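Local coordinates for ribose-5-phosphate isomerase RpiB (Thermotoga maritima, PDB 1O1X), which probably catalyses the interconversion of ribose 5-phosphate and ribulose 5-phosphate, at residues A[97-102]-A[117-122]. Residues are numbered along the deposited sequence; the frame is centred on the assembly and turned at random. Where two conformers were deposited one is given.
Sequences LCLFPD and VLPGRL
Leu97 and Val117, each burying 62 Å² here, are partners in a parallel beta bridge with their CA atoms 4.4 Å apart. Their side chains lie on the same face of the sheet, where CD1 of Leu97 meets CG1 of Val117 at 3.9 Å, the two groups slanting across one another. The torsions explain the meeting: Leu97 CG and Val117 CG1 are both anti to their backbone N (chi1 177° in each), toward the C-terminal side of each residue, and chi2 of Leu97, 48°, then places CD1. Just past the bridge, Cys98 N donates to Val117 O over 3.1 Å, and the N-H...O angle of 164° marks a nearly straight bond. The same oxygen takes a CA-H...O contact from Leu97 CA at 3.4 Å. Strands 95-97 and 115-117 are neighbours in the five-stranded parallel sheet of order 2-1-3-5-4, joined by helix 101-109 in a beta-alpha-beta crossover, and the two segments run out of the C-terminal ends of these strands. Beyond the sheet Pro119 takes over the packing, its CD 4.2 Å from Leu97 CD1; a further approach to Leu99 is less certain, that side chain having two conformers. Cys98 O, buried with no hydrogen-bond partner in the model, faces carbon instead, with Leu118 CD2 3.8 Å away. Met103 of a second subunit packs on Leu97, while Arg121, predicted to bind ribulose 5-phosphate, follows in the same loop as Pro119.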
ATOM      1  N   LEU A  97       1.186 -13.337  -1.304  1.00 11.70           N
ATOM      2  CA  LEU A  97       0.943 -12.103  -2.058  1.00 11.64           C
ATOM      3  C   LEU A  97       1.525 -10.937  -1.234  1.00 12.61           C
ATOM      4  O   LEU A  97       1.005 -10.596  -0.152  1.00 12.61           O
ATOM      5  CB  LEU A  97      -0.565 -11.951  -2.277  1.00 12.18           C
ATOM      6  CG  LEU A  97      -1.076 -10.701  -2.989  1.00 16.27           C
ATOM      7  CD1 LEU A  97      -0.299 -10.421  -4.225  1.00 20.40           C
ATOM      8  CD2 LEU A  97      -2.586 -10.775  -3.282  1.00 17.68           C
ATOM      9  N   CYS A  98       2.611 -10.351  -1.714  1.00 12.37           N
ATOM     10  CA  CYS A  98       3.324  -9.311  -0.989  1.00 13.25           C
ATOM     11  C   CYS A  98       3.360  -8.032  -1.789  1.00 13.71           C
ATOM     12  O   CYS A  98       3.814  -8.024  -2.951  1.00 13.66           O
ATOM     13  CB  CYS A  98       4.751  -9.773  -0.695  1.00 13.73           C
ATOM     14  SG  CYS A  98       4.875 -11.279   0.319  1.00 14.62           S
ATOM     15  N   LEU A  99       2.894  -6.952  -1.176  1.00 13.78           N
ATOM     16  CA  LEU A  99       2.843  -5.649  -1.851  1.00 14.24           C
ATOM     17  C   LEU A  99       3.965  -4.708  -1.438  1.00 13.02           C
ATOM     18  O   LEU A  99       4.148  -3.633  -2.021  1.00 12.30           O
ATOM     19  CB  LEU A  99       1.497  -4.979  -1.611  0.65 14.81           C
ATOM     20  CG  LEU A  99       0.541  -5.147  -2.794  0.65 18.53           C
ATOM     21  CD1 LEU A  99       0.218  -6.637  -2.995  0.65 17.29           C
ATOM     22  CD2 LEU A  99      -0.733  -4.307  -2.563  0.65 21.34           C
ATOM     23  N   PHE A 100       4.669  -5.056  -0.370  1.00 12.10           N
ATOM     24  CA  PHE A 100       5.850  -4.287   0.072  1.00 11.57           C
ATOM     25  C   PHE A 100       6.824  -5.233   0.844  1.00 11.79           C
ATOM     26  O   PHE A 100       6.412  -6.336   1.265  1.00 10.68           O
ATOM     27  CB  PHE A 100       5.481  -2.988   0.852  1.00 11.35           C
ATOM     28  CG  PHE A 100       4.603  -3.206   2.072  1.00 11.49           C
ATOM     29  CD1 PHE A 100       3.225  -3.244   1.953  1.00 13.87           C
ATOM     30  CD2 PHE A 100       5.166  -3.342   3.344  1.00 10.22           C
ATOM     31  CE1 PHE A 100       2.423  -3.443   3.080  1.00 14.06           C
ATOM     32  CE2 PHE A 100       4.389  -3.521   4.440  1.00 11.76           C
ATOM     33  CZ  PHE A 100       3.027  -3.597   4.317  1.00 11.34           C
ATOM     34  N   PRO A 101       8.101  -4.855   0.957  1.00 11.23           N
ATOM     35  CA  PRO A 101       9.124  -5.762   1.497  1.00 12.10           C
ATOM     36  C   PRO A 101       8.865  -6.394   2.856  1.00 12.43           C
ATOM     37  O   PRO A 101       9.164  -7.588   3.014  1.00 12.46           O
ATOM     38  CB  PRO A 101      10.375  -4.906   1.462  1.00 12.25           C
ATOM     39  CG  PRO A 101      10.134  -3.995   0.267  1.00 12.63           C
ATOM     40  CD  PRO A 101       8.720  -3.605   0.454  1.00 11.98           C
ATOM     41  N   ASP A 102       8.318  -5.667   3.815  1.00 12.78           N
ATOM     42  CA  ASP A 102       7.984  -6.274   5.106  1.00 13.70           C
ATOM     43  C   ASP A 102       7.010  -7.419   5.012  1.00 13.12           C
ATOM     44  O   ASP A 102       7.068  -8.349   5.832  1.00 12.44           O
ATOM     45  CB  ASP A 102       7.454  -5.268   6.101  1.00 14.60           C
ATOM     46  CG  ASP A 102       8.526  -4.302   6.552  1.00 21.23           C
ATOM     47  OD1 ASP A 102       8.796  -3.340   5.788  1.00 23.49           O
ATOM     48  OD2 ASP A 102       9.176  -4.473   7.608  1.00 27.20           O
ATOM     49  N   VAL A 117       4.127 -14.111  -4.543  1.00 10.23           N
ATOM     50  CA  VAL A 117       3.183 -13.659  -5.531  1.00 10.80           C
ATOM     51  C   VAL A 117       3.229 -12.132  -5.587  1.00 11.03           C
ATOM     52  O   VAL A 117       3.130 -11.446  -4.546  1.00 11.38           O
ATOM     53  CB  VAL A 117       1.726 -14.157  -5.202  1.00  9.82           C
ATOM     54  CG1 VAL A 117       0.726 -13.614  -6.215  1.00  9.74           C
ATOM     55  CG2 VAL A 117       1.667 -15.680  -5.104  1.00 12.30           C
ATOM     56  N   LEU A 118       3.309 -11.615  -6.800  1.00 11.64           N
ATOM     57  CA  LEU A 118       3.386 -10.200  -7.051  1.00 13.09           C
ATOM     58  C   LEU A 118       2.272  -9.729  -7.975  1.00 13.65           C
ATOM     59  O   LEU A 118       1.917 -10.403  -8.920  1.00 12.41           O
ATOM     60  CB  LEU A 118       4.719  -9.844  -7.721  1.00 13.35           C
ATOM     61  CG  LEU A 118       5.986 -10.173  -6.965  1.00 14.36           C
ATOM     62  CD1 LEU A 118       7.203 -10.038  -7.871  1.00 13.19           C
ATOM     63  CD2 LEU A 118       6.111  -9.275  -5.760  1.00 15.02           C
ATOM     64  N   PRO A 119       1.746  -8.545  -7.701  1.00 15.14           N
ATOM     65  CA  PRO A 119       0.755  -7.920  -8.567  1.00 16.06           C
ATOM     66  C   PRO A 119       1.350  -7.078  -9.712  1.00 16.52           C
ATOM     67  O   PRO A 119       1.745  -5.899  -9.522  1.00 18.28           O
ATOM     68  CB  PRO A 119       0.010  -7.026  -7.622  1.00 16.37           C
ATOM     69  CG  PRO A 119       1.006  -6.615  -6.651  1.00 16.67           C
ATOM     70  CD  PRO A 119       2.012  -7.736  -6.514  1.00 15.94           C
ATOM     71  N   GLY A 120       1.299  -7.640 -10.906  1.00 16.10           N
ATOM     72  CA  GLY A 120       1.942  -7.085 -12.089  1.00 16.63           C
ATOM     73  C   GLY A 120       1.437  -5.778 -12.593  1.00 17.00           C
ATOM     74  O   GLY A 120       2.147  -5.095 -13.279  1.00 19.04           O
ATOM     75  N   ARG A 121       0.206  -5.403 -12.277  1.00 17.54           N
ATOM     76  CA  ARG A 121      -0.322  -4.097 -12.650  1.00 17.45           C
ATOM     77  C   ARG A 121      -0.362  -3.078 -11.532  1.00 15.74           C
ATOM     78  O   ARG A 121      -0.731  -1.937 -11.779  1.00 16.29           O
ATOM     79  CB  ARG A 121      -1.756  -4.243 -13.144  1.00 18.91           C
ATOM     80  CG  ARG A 121      -1.925  -5.150 -14.299  1.00 24.94           C
ATOM     81  CD  ARG A 121      -1.162  -4.776 -15.509  1.00 33.86           C
ATOM     82  NE  ARG A 121      -1.970  -5.091 -16.678  1.00 40.15           N
ATOM     83  CZ  ARG A 121      -1.574  -4.914 -17.912  1.00 47.62           C
ATOM     84  NH1 ARG A 121      -0.356  -4.408 -18.165  1.00 50.16           N
ATOM     85  NH2 ARG A 121      -2.405  -5.242 -18.904  1.00 49.11           N
ATOM     86  N   LEU A 122      -0.080  -3.496 -10.306  1.00 14.19           N
ATOM     87  CA  LEU A 122      -0.263  -2.659  -9.149  1.00 14.21           C
ATOM     88  C   LEU A 122       1.053  -2.051  -8.641  1.00 14.45           C
ATOM     89  O   LEU A 122       1.040  -0.927  -8.158  1.00 14.19           O
ATOM     90  CB  LEU A 122      -0.925  -3.415  -8.017  1.00 14.27           C
ATOM     91  CG  LEU A 122      -2.318  -4.004  -8.260  1.00 14.86           C
ATOM     92  CD1 LEU A 122      -2.774  -4.624  -6.961  1.00 15.87           C
ATOM     93  CD2 LEU A 122      -3.315  -3.026  -8.782  1.00 15.52           C
TER